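Local coordinates for protein apical membrane antigen 1 (Babesia divergens, PDB 4APM) that probably takes part in host cell invasion by the parasite, as an apical membrane antigen of the moving junction with a calcium-bound ectodomain, at residues C252-E265 with K307-Y319. Sequence-based numbering, arbitrary orientation.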
# COMPACT_ATOMS: atom_id res chain seq x y z
N CYS A 252 -1.02 -9.80 -7.99
CA CYS A 252 0.09 -8.85 -8.13
C CYS A 252 0.36 -8.09 -6.80
O CYS A 252 1.52 -7.99 -6.32
CB CYS A 252 -0.24 -7.87 -9.22
SG CYS A 252 1.05 -6.65 -9.46
N SER A 253 -0.72 -7.62 -6.18
CA SER A 253 -0.61 -6.92 -4.94
C SER A 253 0.03 -7.82 -3.87
O SER A 253 0.94 -7.39 -3.15
CB SER A 253 -1.97 -6.38 -4.49
OG SER A 253 -1.83 -5.62 -3.32
N ALA A 254 -0.39 -9.08 -3.79
CA ALA A 254 0.12 -9.98 -2.73
C ALA A 254 1.60 -10.32 -2.93
O ALA A 254 2.33 -10.52 -1.96
CB ALA A 254 -0.71 -11.27 -2.67
N LEU A 255 2.02 -10.40 -4.19
CA LEU A 255 3.41 -10.70 -4.58
C LEU A 255 4.34 -9.57 -4.15
O LEU A 255 5.45 -9.81 -3.69
CB LEU A 255 3.48 -10.80 -6.11
CG LEU A 255 4.40 -11.79 -6.82
CD1 LEU A 255 4.73 -11.29 -8.22
CD2 LEU A 255 5.66 -12.12 -6.04
N MET A 256 3.93 -8.34 -4.45
CA MET A 256 4.69 -7.17 -4.08
C MET A 256 4.74 -7.00 -2.55
O MET A 256 5.80 -6.69 -1.96
CB MET A 256 4.04 -5.95 -4.74
CG MET A 256 4.57 -4.64 -4.18
SD MET A 256 3.34 -3.48 -3.62
CE MET A 256 1.91 -3.56 -4.73
N PHE A 257 3.59 -7.18 -1.90
CA PHE A 257 3.50 -7.03 -0.44
C PHE A 257 4.54 -7.90 0.32
O PHE A 257 5.16 -7.45 1.28
CB PHE A 257 2.08 -7.34 0.02
CG PHE A 257 1.86 -7.22 1.51
CD1 PHE A 257 1.76 -5.98 2.12
CD2 PHE A 257 1.69 -8.36 2.29
CE1 PHE A 257 1.51 -5.87 3.49
CE2 PHE A 257 1.44 -8.25 3.66
CZ PHE A 257 1.35 -7.00 4.26
N GLU A 258 4.75 -9.13 -0.14
CA GLU A 258 5.70 -10.04 0.49
C GLU A 258 7.12 -9.47 0.50
O GLU A 258 7.95 -9.95 1.26
CB GLU A 258 5.75 -11.36 -0.28
CG GLU A 258 4.49 -12.16 -0.23
CD GLU A 258 4.68 -13.55 -0.81
OE1 GLU A 258 5.59 -13.71 -1.68
OE2 GLU A 258 3.96 -14.48 -0.37
N ASN A 259 7.39 -8.52 -0.40
CA ASN A 259 8.72 -7.98 -0.64
C ASN A 259 8.81 -6.54 -0.20
O ASN A 259 9.81 -5.86 -0.45
CB ASN A 259 9.07 -8.10 -2.12
CG ASN A 259 9.22 -9.55 -2.56
OD1 ASN A 259 8.34 -10.13 -3.22
ND2 ASN A 259 10.28 -10.17 -2.10
N ALA A 260 7.71 -6.05 0.39
CA ALA A 260 7.60 -4.66 0.77
C ALA A 260 8.46 -4.44 2.01
O ALA A 260 9.00 -5.39 2.57
CB ALA A 260 6.12 -4.29 1.05
N ALA A 261 8.59 -3.18 2.40
CA ALA A 261 9.29 -2.79 3.62
C ALA A 261 8.92 -3.70 4.79
O ALA A 261 7.73 -3.86 5.10
CB ALA A 261 8.98 -1.34 3.96
N ALA A 262 9.94 -4.23 5.46
CA ALA A 262 9.80 -5.20 6.54
C ALA A 262 10.81 -4.88 7.62
O ALA A 262 12.00 -4.85 7.35
CB ALA A 262 10.04 -6.64 6.01
N ASP A 263 10.35 -4.65 8.84
CA ASP A 263 11.24 -4.30 9.94
C ASP A 263 11.86 -5.54 10.67
O ASP A 263 12.18 -5.49 11.86
CB ASP A 263 10.51 -3.41 10.94
CG ASP A 263 10.09 -2.07 10.35
OD1 ASP A 263 10.73 -1.59 9.39
OD2 ASP A 263 9.11 -1.47 10.85
N LEU A 264 12.02 -6.66 9.97
CA LEU A 264 12.89 -7.73 10.47
C LEU A 264 13.31 -8.67 9.34
O LEU A 264 12.89 -8.47 8.19
CB LEU A 264 12.25 -8.48 11.65
CG LEU A 264 11.25 -9.62 11.47
CD1 LEU A 264 10.49 -9.84 12.78
CD2 LEU A 264 10.27 -9.36 10.34
N GLU A 265 14.21 -9.60 9.66
CA GLU A 265 14.63 -10.66 8.73
C GLU A 265 13.53 -11.70 8.53
O GLU A 265 13.06 -11.93 7.41
CB GLU A 265 15.91 -11.34 9.23
CG GLU A 265 16.16 -11.21 10.73
CD GLU A 265 15.11 -11.89 11.60
OE1 GLU A 265 14.43 -12.83 11.13
OE2 GLU A 265 14.96 -11.49 12.78
N LYS A 307 17.30 -3.28 12.69
CA LYS A 307 16.39 -4.14 11.94
C LYS A 307 15.29 -3.33 11.24
O LYS A 307 14.36 -3.91 10.68
CB LYS A 307 15.76 -5.18 12.86
CG LYS A 307 16.75 -5.88 13.78
CD LYS A 307 16.04 -6.87 14.69
CE LYS A 307 16.58 -8.28 14.49
NZ LYS A 307 16.20 -8.84 13.16
N ASN A 308 15.42 -2.00 11.25
CA ASN A 308 14.36 -1.10 10.77
C ASN A 308 14.49 -0.65 9.31
O ASN A 308 15.55 -0.16 8.88
CB ASN A 308 14.18 0.10 11.71
CG ASN A 308 13.41 -0.26 12.97
OD1 ASN A 308 12.60 -1.20 12.98
ND2 ASN A 308 13.66 0.46 14.04
N SER A 309 13.39 -0.78 8.56
CA SER A 309 13.38 -0.51 7.12
C SER A 309 13.31 1.00 6.81
O SER A 309 13.63 1.41 5.71
CB SER A 309 12.17 -1.22 6.49
OG SER A 309 10.96 -0.75 7.10
N LYS A 310 12.86 1.80 7.77
CA LYS A 310 12.49 3.20 7.51
C LYS A 310 11.48 3.38 6.35
O LYS A 310 11.46 4.44 5.72
CB LYS A 310 13.73 4.03 7.18
CG LYS A 310 14.89 3.79 8.11
CD LYS A 310 14.52 4.18 9.52
CE LYS A 310 14.58 5.69 9.69
NZ LYS A 310 14.74 6.02 11.13
N GLY A 311 10.70 2.34 6.02
CA GLY A 311 9.79 2.40 4.88
C GLY A 311 10.36 2.01 3.53
O GLY A 311 9.72 2.24 2.50
N VAL A 312 11.58 1.46 3.52
CA VAL A 312 12.31 1.16 2.30
C VAL A 312 12.10 -0.29 1.94
O VAL A 312 12.20 -1.15 2.80
CB VAL A 312 13.83 1.41 2.47
CG1 VAL A 312 14.61 0.92 1.26
CG2 VAL A 312 14.10 2.90 2.70
N GLY A 313 11.76 -0.55 0.69
CA GLY A 313 11.41 -1.89 0.22
C GLY A 313 10.77 -1.88 -1.16
O GLY A 313 10.65 -0.83 -1.81
N MET A 314 10.41 -3.04 -1.66
CA MET A 314 9.70 -3.05 -2.93
C MET A 314 8.23 -2.77 -2.71
O MET A 314 7.43 -3.71 -2.61
CB MET A 314 9.87 -4.38 -3.62
CG MET A 314 11.32 -4.83 -3.64
SD MET A 314 11.53 -6.27 -4.70
CE MET A 314 13.22 -6.70 -4.27
N ASN A 315 7.87 -1.49 -2.69
CA ASN A 315 6.58 -1.01 -2.17
C ASN A 315 5.48 -0.70 -3.21
O ASN A 315 4.41 -0.23 -2.84
CB ASN A 315 6.79 0.24 -1.31
CG ASN A 315 7.70 -0.02 -0.11
OD1 ASN A 315 7.74 -1.14 0.43
ND2 ASN A 315 8.38 1.04 0.37
N TRP A 316 5.80 -0.87 -4.49
CA TRP A 316 4.95 -0.39 -5.59
C TRP A 316 5.03 -1.41 -6.68
O TRP A 316 6.05 -2.12 -6.81
CB TRP A 316 5.44 0.96 -6.14
CG TRP A 316 5.89 1.99 -5.11
CD1 TRP A 316 5.15 3.04 -4.58
CD2 TRP A 316 7.24 2.13 -4.52
NE1 TRP A 316 5.92 3.80 -3.70
CE2 TRP A 316 7.17 3.29 -3.62
CE3 TRP A 316 8.42 1.41 -4.60
CZ2 TRP A 316 8.27 3.72 -2.90
CZ3 TRP A 316 9.54 1.86 -3.86
CH2 TRP A 316 9.46 2.99 -3.04
N ALA A 317 3.93 -1.55 -7.43
CA ALA A 317 3.88 -2.48 -8.56
C ALA A 317 3.00 -1.93 -9.67
O ALA A 317 2.05 -1.16 -9.41
CB ALA A 317 3.37 -3.85 -8.12
N ASN A 318 3.33 -2.30 -10.90
CA ASN A 318 2.50 -2.01 -12.07
C ASN A 318 1.86 -3.27 -12.52
O ASN A 318 2.53 -4.24 -12.84
CB ASN A 318 3.36 -1.52 -13.21
CG ASN A 318 4.23 -0.37 -12.80
OD1 ASN A 318 5.38 -0.58 -12.40
ND2 ASN A 318 3.68 0.84 -12.82
N TYR A 319 0.54 -3.28 -12.53
CA TYR A 319 -0.20 -4.41 -12.98
C TYR A 319 -0.85 -4.08 -14.31
O TYR A 319 -1.70 -3.19 -14.39
CB TYR A 319 -1.26 -4.82 -11.98
CG TYR A 319 -2.11 -5.92 -12.50
CD1 TYR A 319 -1.55 -7.16 -12.83
CD2 TYR A 319 -3.45 -5.69 -12.81
CE1 TYR A 319 -2.34 -8.19 -13.33
CE2 TYR A 319 -4.24 -6.70 -13.32
CZ TYR A 319 -3.68 -7.93 -13.59
OH TYR A 319 -4.47 -8.89 -14.13
O HOH W 1 12.51 -4.25 3.78
O HOH W 2 11.25 1.17 10.13
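Helix 252-257 and strand 316-319 run nearly antiparallel, at 154° with their axes 8.4 Å apart, and the irregular chains of 259-265 and 307-315 keep side by side beyond them. At the helix, Cys252 SG is anti to its own N and lies 3.9 Å from both Ala317 CB and Tyr319 CB; its sulfur approaches the Tyr319 ring obliquely, 5.3 Å from the centroid. One helical turn on, the Met256 chain bends at chi2 and chi3, which lays SD along the Asn315 carbonyl and brings CE to 3.7 Å from Ala317 CB. Within the type I turn from Phe257 to Ala260, Asn259 O accepts Met314 N, a donor tilted out of its carbonyl plane. Asn315 OD1 accepts Ala261 N in its carbonyl plane at 3.0 Å, nearly straight at 166°, while ND2 reaches Gly311 O; the two bonds fix the amide's rotation. Ala261 CB packs against the type I' turn 309-312, touching Val312 O at 3.4 Å. Asp263 OD1 takes Ser309 OG at a very short 2.5 Å, Ser309 N on the anti side but well out of the carboxylate plane, and a water that accepts from Lys310 N. These three donors would probably stabilise the carboxylate's charge. With chi1 at 59°, Ser309 OG can also accept Gly311 N, an ST turn. Lys307 NZ meets the anti lone pair of Glu265 OE2 in a salt bridge. Arg45 NH2 donates to Asp263 O, which lies close to another acceptor, Lys307 O, and Asp263 OD2 receives Gly28 N and Leu33 N. The segments flank unmodelled residues 266-304, probably the base of AMA1's long domain II loop. Consistent with a PAN-type domain, the Cys252-Cys326 disulfide ties helix 249-257 to strand 325-329, neighbour of 316-320 in a four-stranded antiparallel sheet, while Met256 also packs on Met345 of edge strand 342-346.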